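Side-chain contacts in putative drug/sodium antiporter (Escherichia coli, PDB 4Z3N), which is a MATE-family membrane transporter linked to movement of the genotoxin colibactin, and probably works as an antiporter: residues Val349-Leu354 / Leu374-Met379; Ser369-Leu374 / Met430-Val435. All blocks are in the same frame, centred on the assembly; numbering follows the deposited sequence.

How the contacts relate
Contact 1 and contact 2 use successive turns of helix 366-379, sharing L374. In contact 1 the later turn packs against helix 326-358, its chain predecessor; in contact 2 the earlier turn meets the start of helix 432-453, much further along the sequence. Their centres lie 12 Å apart, and the two regions also touch, loosely, through I378 CD1 and T433 CG2, 4.2 Å apart. Bound monoolein molecules mark the lipid surroundings: three run beside contact 1, and the L374 side chain is about 5 Å from one at its nearest atoms. Helix 366-379 thus links two other helices on what is probably a lipid-facing side of the helical bundle, as the bound monooleins suggest.

Contact 1 of 2, residues Val349-Leu354 / Leu374-Met379; sequences VMHIVL and LQTRIM. With OLC ((2R)-2,3-dihydroxypropyl (9Z)-octadec-9-enoate), chain B; OLC ((2R)-2,3-dihydroxypropyl (9Z)-octadec-9-enoate), chain D; OLC ((2R)-2,3-dihydroxypropyl (9Z)-octadec-9-enoate), chain C.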
loop_
_atom_site.group_PDB
_atom_site.type_symbol
_atom_site.label_atom_id
_atom_site.label_comp_id
_atom_site.label_asym_id
_atom_site.label_seq_id
_atom_site.Cartn_x
_atom_site.Cartn_y
_atom_site.Cartn_z
ATOM N N VAL A 349 14.064 15.319 -5.453
ATOM C CA VAL A 349 15.236 16.159 -5.680
ATOM C C VAL A 349 16.350 15.835 -4.677
ATOM O O VAL A 349 17.522 15.788 -5.045
ATOM C CB VAL A 349 14.864 17.691 -5.613
ATOM C CG1 VAL A 349 16.110 18.563 -5.668
ATOM C CG2 VAL A 349 13.948 18.062 -6.763
ATOM N N MET A 350 16.001 15.598 -3.416
ATOM C CA MET A 350 17.000 15.116 -2.457
ATOM C C MET A 350 17.646 13.827 -2.954
ATOM O O MET A 350 18.858 13.698 -2.939
ATOM C CB MET A 350 16.390 14.874 -1.084
ATOM C CG MET A 350 15.979 16.134 -0.348
ATOM S SD MET A 350 15.493 15.722 1.331
ATOM C CE MET A 350 14.563 17.184 1.801
ATOM N N HIS A 351 16.830 12.881 -3.410
ATOM C CA HIS A 351 17.350 11.602 -3.847
ATOM C C HIS A 351 18.353 11.745 -4.983
ATOM O O HIS A 351 19.392 11.071 -4.991
ATOM C CB HIS A 351 16.238 10.663 -4.300
ATOM C CG HIS A 351 16.694 9.239 -4.435
ATOM N ND1 HIS A 351 15.947 8.271 -5.068
ATOM C CD2 HIS A 351 17.821 8.618 -3.997
ATOM C CE1 HIS A 351 16.588 7.118 -5.012
ATOM N NE2 HIS A 351 17.724 7.299 -4.366
ATOM N N ILE A 352 18.024 12.608 -5.940
ATOM C CA ILE A 352 18.802 12.745 -7.158
ATOM C C ILE A 352 20.191 13.299 -6.862
ATOM O O ILE A 352 21.207 12.796 -7.349
ATOM C CB ILE A 352 18.087 13.653 -8.182
ATOM C CG1 ILE A 352 16.820 12.966 -8.691
ATOM C CG2 ILE A 352 19.013 13.978 -9.343
ATOM C CD1 ILE A 352 16.147 13.635 -9.897
ATOM N N VAL A 353 20.230 14.339 -6.054
ATOM C CA VAL A 353 21.479 14.971 -5.721
ATOM C C VAL A 353 22.294 14.113 -4.745
ATOM O O VAL A 353 23.509 14.179 -4.735
ATOM C CB VAL A 353 21.233 16.372 -5.129
ATOM C CG1 VAL A 353 20.668 17.279 -6.195
ATOM C CG2 VAL A 353 20.313 16.280 -3.922
ATOM N N LEU A 354 21.616 13.323 -3.919
ATOM C CA LEU A 354 22.283 12.503 -2.915
ATOM C C LEU A 354 22.900 11.239 -3.535
ATOM O O LEU A 354 23.918 10.729 -3.051
ATOM C CB LEU A 354 21.300 12.108 -1.806
ATOM C CG LEU A 354 21.235 12.987 -0.559
ATOM C CD1 LEU A 354 20.098 12.527 0.345
ATOM C CD2 LEU A 354 22.570 12.983 0.194
ATOM N N LEU A 374 22.028 6.598 -12.555
ATOM C CA LEU A 374 21.410 6.941 -13.846
ATOM C C LEU A 374 19.882 6.753 -13.821
ATOM O O LEU A 374 19.149 7.516 -14.448
ATOM C CB LEU A 374 22.038 6.111 -14.981
ATOM C CG LEU A 374 21.482 6.405 -16.375
ATOM C CD1 LEU A 374 21.739 7.819 -16.807
ATOM C CD2 LEU A 374 22.033 5.430 -17.409
ATOM N N GLN A 375 19.429 5.733 -13.089
ATOM C CA GLN A 375 18.013 5.413 -12.932
ATOM C C GLN A 375 17.308 6.527 -12.164
ATOM O O GLN A 375 16.251 7.045 -12.576
ATOM C CB GLN A 375 17.842 4.080 -12.190
ATOM C CG GLN A 375 16.406 3.684 -11.955
ATOM C CD GLN A 375 16.226 2.495 -11.027
ATOM O OE1 GLN A 375 16.067 1.360 -11.481
ATOM N NE2 GLN A 375 16.203 2.755 -9.722
ATOM N N THR A 376 17.917 6.894 -11.039
ATOM C CA THR A 376 17.390 7.947 -10.203
ATOM C C THR A 376 17.353 9.266 -10.966
ATOM O O THR A 376 16.345 9.983 -10.938
ATOM C CB THR A 376 18.213 8.103 -8.927
ATOM O OG1 THR A 376 18.158 6.882 -8.169
ATOM C CG2 THR A 376 17.675 9.275 -8.081
ATOM N N ARG A 377 18.438 9.578 -11.666
ATOM C CA ARG A 377 18.517 10.844 -12.380
ATOM C C ARG A 377 17.430 10.957 -13.434
ATOM O O ARG A 377 16.863 12.039 -13.660
ATOM C CB ARG A 377 19.879 11.011 -13.039
ATOM C CG ARG A 377 21.025 11.243 -12.074
ATOM C CD ARG A 377 22.072 12.057 -12.764
ATOM N NE ARG A 377 23.131 12.481 -11.864
ATOM C CZ ARG A 377 24.410 12.173 -12.032
ATOM N NH1 ARG A 377 24.780 11.430 -13.071
ATOM N NH2 ARG A 377 25.311 12.614 -11.165
ATOM N N ILE A 378 17.164 9.844 -14.110
ATOM C CA ILE A 378 16.167 9.862 -15.169
ATOM C C ILE A 378 14.741 9.791 -14.622
ATOM O O ILE A 378 13.917 10.619 -14.967
ATOM C CB ILE A 378 16.416 8.724 -16.178
ATOM C CG1 ILE A 378 17.770 8.951 -16.875
ATOM C CG2 ILE A 378 15.258 8.636 -17.185
ATOM C CD1 ILE A 378 18.061 8.028 -18.044
ATOM N N MET A 379 14.472 8.835 -13.737
ATOM C CA MET A 379 13.104 8.532 -13.316
ATOM C C MET A 379 12.569 9.261 -12.076
ATOM O O MET A 379 11.357 9.264 -11.846
ATOM C CB MET A 379 12.979 7.024 -13.057
ATOM C CG MET A 379 13.316 6.133 -14.244
ATOM S SD MET A 379 13.244 4.375 -13.826
ATOM C CE MET A 379 11.466 4.143 -13.752
HETATM C C18 OLC B . 2.593 2.826 -6.738
HETATM C C10 OLC B . 9.054 6.343 -11.557
HETATM C C9 OLC B . 9.607 5.645 -10.544
HETATM C C17 OLC B . 3.847 3.447 -7.322
HETATM C C11 OLC B . 7.874 5.792 -12.335
HETATM C C8 OLC B . 11.113 5.688 -10.344
HETATM C C24 OLC B . 7.367 -0.159 -16.276
HETATM C C16 OLC B . 3.739 3.452 -8.830
HETATM C C12 OLC B . 7.437 4.422 -11.832
HETATM C C7 OLC B . 11.546 4.917 -9.109
HETATM C C15 OLC B . 4.932 4.171 -9.447
HETATM C C13 OLC B . 5.910 4.357 -11.777
HETATM C C6 OLC B . 11.538 3.424 -9.373
HETATM C C14 OLC B . 5.393 3.427 -10.693
HETATM C C5 OLC B . 12.217 3.105 -10.689
HETATM C C4 OLC B . 11.757 1.742 -11.187
HETATM C C3 OLC B . 10.246 1.643 -11.139
HETATM C C2 OLC B . 9.726 0.510 -12.004
HETATM C C21 OLC B . 6.768 1.156 -14.244
HETATM C C1 OLC B . 8.317 0.828 -12.487
HETATM C C22 OLC B . 6.228 0.436 -15.468
HETATM O O19 OLC B . 7.552 1.514 -11.824
HETATM O O25 OLC B . 7.010 -1.459 -16.702
HETATM O O23 OLC B . 5.359 -0.605 -15.063
HETATM O O20 OLC B . 7.918 0.468 -13.783
HETATM C C9 OLC D . 17.787 15.999 -13.665
HETATM C C8 OLC D . 19.078 15.507 -14.285
HETATM C C7 OLC D . 20.257 15.778 -13.364
HETATM C C6 OLC D . 21.552 15.244 -13.957
HETATM C C5 OLC D . 22.752 15.736 -13.163
HETATM C C4 OLC D . 24.024 15.431 -13.946
HETATM C C3 OLC D . 24.951 16.636 -14.031
HETATM C C2 OLC D . 26.190 16.322 -14.858
HETATM C C1 OLC D . 27.283 15.689 -14.020
HETATM C C9 OLC C . 9.972 15.264 -15.910
HETATM C C8 OLC C . 10.847 14.052 -16.185
HETATM C C7 OLC C . 11.993 14.417 -17.107
HETATM C C6 OLC C . 13.244 13.656 -16.700
HETATM C C5 OLC C . 14.355 13.960 -17.688
HETATM C C4 OLC C . 15.684 13.430 -17.171
HETATM C C3 OLC C . 16.674 13.242 -18.316
HETATM C C2 OLC C . 18.093 13.372 -17.799
HETATM C C1 OLC C . 18.972 12.297 -18.405
#
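T376 OG1, hydrogen-bonded to A372 O one turn earlier on its own helix, also lies 3.5 Å from CE1 of the H351 ring. Threonine suits this buried place because its hydroxyl is satisfied by its own helix while its methyl remains for packing. With OG1 anti to the carbonyl carbon (chi1 -61°), CG2 stands anti to the backbone N and sits over one face of the imidazole, displaced toward its rim. This is a CH-pi contact: CG2 is 3.8 Å from the centroid of the H351 ring and 17° off the ring normal. Histidine fits because its flat ring offers a face to the methyl while NE2 still reaches Y359 OH. The hydrogen bond between H351 NE2 and Y359 OH helps fix the ring's rotation, and I298, D299 and I302 of helix 286-322 pack beside it.

The same methyl reaches I352, whose CG1 lies 3.8 Å from T376 CG2 as the two side chains run past each other in opposite directions. Branched isoleucine fills the space between the helices, its CD1 resting 3.8 Å from T376 O. On the other flank I352 CG2 approaches R377 CG at 4.4 Å, a loose contact with the aliphatic stem of the arginine. That stem runs extended, and R377 CD comes 3.4 Å from C6 of the chain D monoolein, whose C4 sits over the guanidinium face; the long residue borders both protein and lipid.

The segment axes approach to 8.9 Å at 145°, roughly antiparallel. Such packing is characteristic of a transmembrane helical hairpin, here joining helices 326-358 and 366-379 of the MATE fold, with R377 on a flank lined by bound monoolein, probably the lipid-facing side.

Contact 2 of 2, residues Ser369-Leu374 / Met430-Val435; sequences SDYAVL and MRITGV
Segment 369-374 is a continuous stretch of helix, whereas 430-435 turns from loop into helix, with R431 at the N-cap position and I432 opening the first turn. Y371 and L374, three residues apart on the same helix, face I432 and T433: the CA atoms of Y371 and I432 are 8.6 Å apart, those of L374 and T433 8.0 Å. At this spacing the backbones stay well separated and the gap is bridged by side chains and one water.

Y371 does most of the bridging. Its ring crosses the I432 side chain at about a right angle, and CE1 lies 3.7 Å from I432 CG2, the methyl coming in obliquely. The other branch, I432 CG1, is 3.9 Å from Y371 OH. Beta-branched isoleucine suits the place because its two branches reach different parts of the phenol, CG2 near CE1 and CD1, CG1 near the oxygen. Tyrosine suits a partly exposed place because its ring packs while its hydroxyl reaches polar partners: OH is hydrogen-bonded to D285 OD2 and also to a water at 3.2 Å. That water accepts a weak bond from the amide N of I432, 3.5 Å away, and so gives a partner to an N-H at the start of a helix, where no preceding turn supplies a carbonyl. A288 of helix 286-322 touches both Y371 and I432.

Beside this pair, L374 extends its CG away from the backbone N (chi1 -179°) and brings CD2 to 3.6 Å from T433 OG1, a van der Waals contact of methyl with hydroxyl. The flexible leucine can reach across to the small threonine on this partly exposed flank. Y436, one turn further along helix 432-453, meets both Y371 and L374. One aromatic-aliphatic contact, a water bridge beside it and a methyl-hydroxyl contact are consistent with the packing of a helix start against the side of another helix in the MATE bundle.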
loop_
_atom_site.group_PDB
_atom_site.type_symbol
_atom_site.label_atom_id
_atom_site.label_comp_id
_atom_site.label_asym_id
_atom_site.label_seq_id
_atom_site.Cartn_x
_atom_site.Cartn_y
_atom_site.Cartn_z
ATOM N N SER A 369 26.522 1.001 -8.981
ATOM C CA SER A 369 26.223 2.309 -8.411
ATOM C C SER A 369 26.022 3.341 -9.532
ATOM O O SER A 369 25.353 4.355 -9.341
ATOM C CB SER A 369 27.328 2.761 -7.448
ATOM O OG SER A 369 28.302 3.523 -8.139
ATOM N N ASP A 370 26.576 3.078 -10.708
ATOM C CA ASP A 370 26.317 3.950 -11.852
ATOM C C ASP A 370 24.890 3.803 -12.371
ATOM O O ASP A 370 24.221 4.787 -12.686
ATOM C CB ASP A 370 27.304 3.678 -12.986
ATOM C CG ASP A 370 28.608 4.407 -12.798
ATOM O OD1 ASP A 370 28.713 5.206 -11.834
ATOM O OD2 ASP A 370 29.523 4.192 -13.616
ATOM N N TYR A 371 24.429 2.562 -12.465
ATOM C CA TYR A 371 23.082 2.298 -12.930
ATOM C C TYR A 371 22.057 2.883 -11.964
ATOM O O TYR A 371 21.034 3.432 -12.381
ATOM C CB TYR A 371 22.862 0.801 -13.080
ATOM C CG TYR A 371 23.191 0.262 -14.444
ATOM C CD1 TYR A 371 22.821 0.945 -15.589
ATOM C CD2 TYR A 371 23.865 -0.951 -14.589
ATOM C CE1 TYR A 371 23.119 0.440 -16.850
ATOM C CE2 TYR A 371 24.161 -1.469 -15.846
ATOM C CZ TYR A 371 23.791 -0.766 -16.971
ATOM O OH TYR A 371 24.081 -1.265 -18.226
ATOM N N ALA A 372 22.342 2.761 -10.671
ATOM C CA ALA A 372 21.437 3.255 -9.653
ATOM C C ALA A 372 21.346 4.779 -9.709
ATOM O O ALA A 372 20.287 5.356 -9.437
ATOM C CB ALA A 372 21.882 2.792 -8.286
ATOM N N VAL A 373 22.453 5.424 -10.067
ATOM C CA VAL A 373 22.489 6.875 -10.181
ATOM C C VAL A 373 21.802 7.332 -11.468
ATOM O O VAL A 373 21.059 8.325 -11.471
ATOM C CB VAL A 373 23.954 7.419 -10.125
ATOM C CG1 VAL A 373 24.026 8.919 -10.497
ATOM C CG2 VAL A 373 24.556 7.173 -8.736
ATOM N N LEU A 374 22.028 6.598 -12.555
ATOM C CA LEU A 374 21.410 6.941 -13.846
ATOM C C LEU A 374 19.882 6.753 -13.821
ATOM O O LEU A 374 19.149 7.516 -14.448
ATOM C CB LEU A 374 22.038 6.111 -14.981
ATOM C CG LEU A 374 21.482 6.405 -16.375
ATOM C CD1 LEU A 374 21.739 7.819 -16.807
ATOM C CD2 LEU A 374 22.033 5.430 -17.409
ATOM N N MET A 430 18.666 2.034 -27.764
ATOM C CA MET A 430 18.884 2.436 -26.360
ATOM C C MET A 430 18.738 1.170 -25.551
ATOM O O MET A 430 18.038 0.261 -25.996
ATOM C CB MET A 430 17.861 3.499 -25.927
ATOM C CG MET A 430 17.655 4.599 -26.965
ATOM S SD MET A 430 16.407 5.847 -26.629
ATOM C CE MET A 430 16.835 6.286 -24.942
ATOM N N ARG A 431 19.430 0.997 -24.435
ATOM C CA ARG A 431 19.199 -0.305 -23.812
ATOM C C ARG A 431 18.579 -0.202 -22.423
ATOM O O ARG A 431 17.349 -0.172 -22.298
ATOM C CB ARG A 431 20.501 -1.104 -23.751
ATOM C CG ARG A 431 21.212 -1.232 -25.104
ATOM C CD ARG A 431 22.359 -2.249 -25.053
ATOM N NE ARG A 431 22.129 -3.392 -25.942
ATOM C CZ ARG A 431 22.111 -4.669 -25.558
ATOM N NH1 ARG A 431 22.319 -5.000 -24.285
ATOM N NH2 ARG A 431 21.885 -5.621 -26.455
ATOM N N ILE A 432 19.401 -0.022 -21.399
ATOM C CA ILE A 432 18.870 0.163 -20.059
ATOM C C ILE A 432 18.292 1.580 -19.933
ATOM O O ILE A 432 17.268 1.776 -19.287
ATOM C CB ILE A 432 19.948 -0.103 -18.998
ATOM C CG1 ILE A 432 20.273 -1.605 -18.952
ATOM C CG2 ILE A 432 19.515 0.410 -17.632
ATOM C CD1 ILE A 432 19.170 -2.463 -18.415
ATOM N N THR A 433 18.936 2.550 -20.578
ATOM C CA THR A 433 18.440 3.925 -20.621
ATOM C C THR A 433 17.053 3.965 -21.240
ATOM O O THR A 433 16.234 4.835 -20.915
ATOM C CB THR A 433 19.377 4.851 -21.427
ATOM O OG1 THR A 433 20.526 5.161 -20.639
ATOM C CG2 THR A 433 18.690 6.146 -21.780
ATOM N N GLY A 434 16.794 3.011 -22.135
ATOM C CA GLY A 434 15.502 2.900 -22.791
ATOM C C GLY A 434 14.431 2.371 -21.851
ATOM O O GLY A 434 13.303 2.803 -21.918
ATOM N N VAL A 435 14.784 1.422 -20.997
ATOM C CA VAL A 435 13.877 0.951 -19.973
ATOM C C VAL A 435 13.439 2.111 -19.078
ATOM O O VAL A 435 12.246 2.375 -18.913
ATOM C CB VAL A 435 14.530 -0.142 -19.091
ATOM C CG1 VAL A 435 13.536 -0.637 -18.040
ATOM C CG2 VAL A 435 15.051 -1.298 -19.942
HETATM O O HOH W 1 22.875 -0.191 -21.019
#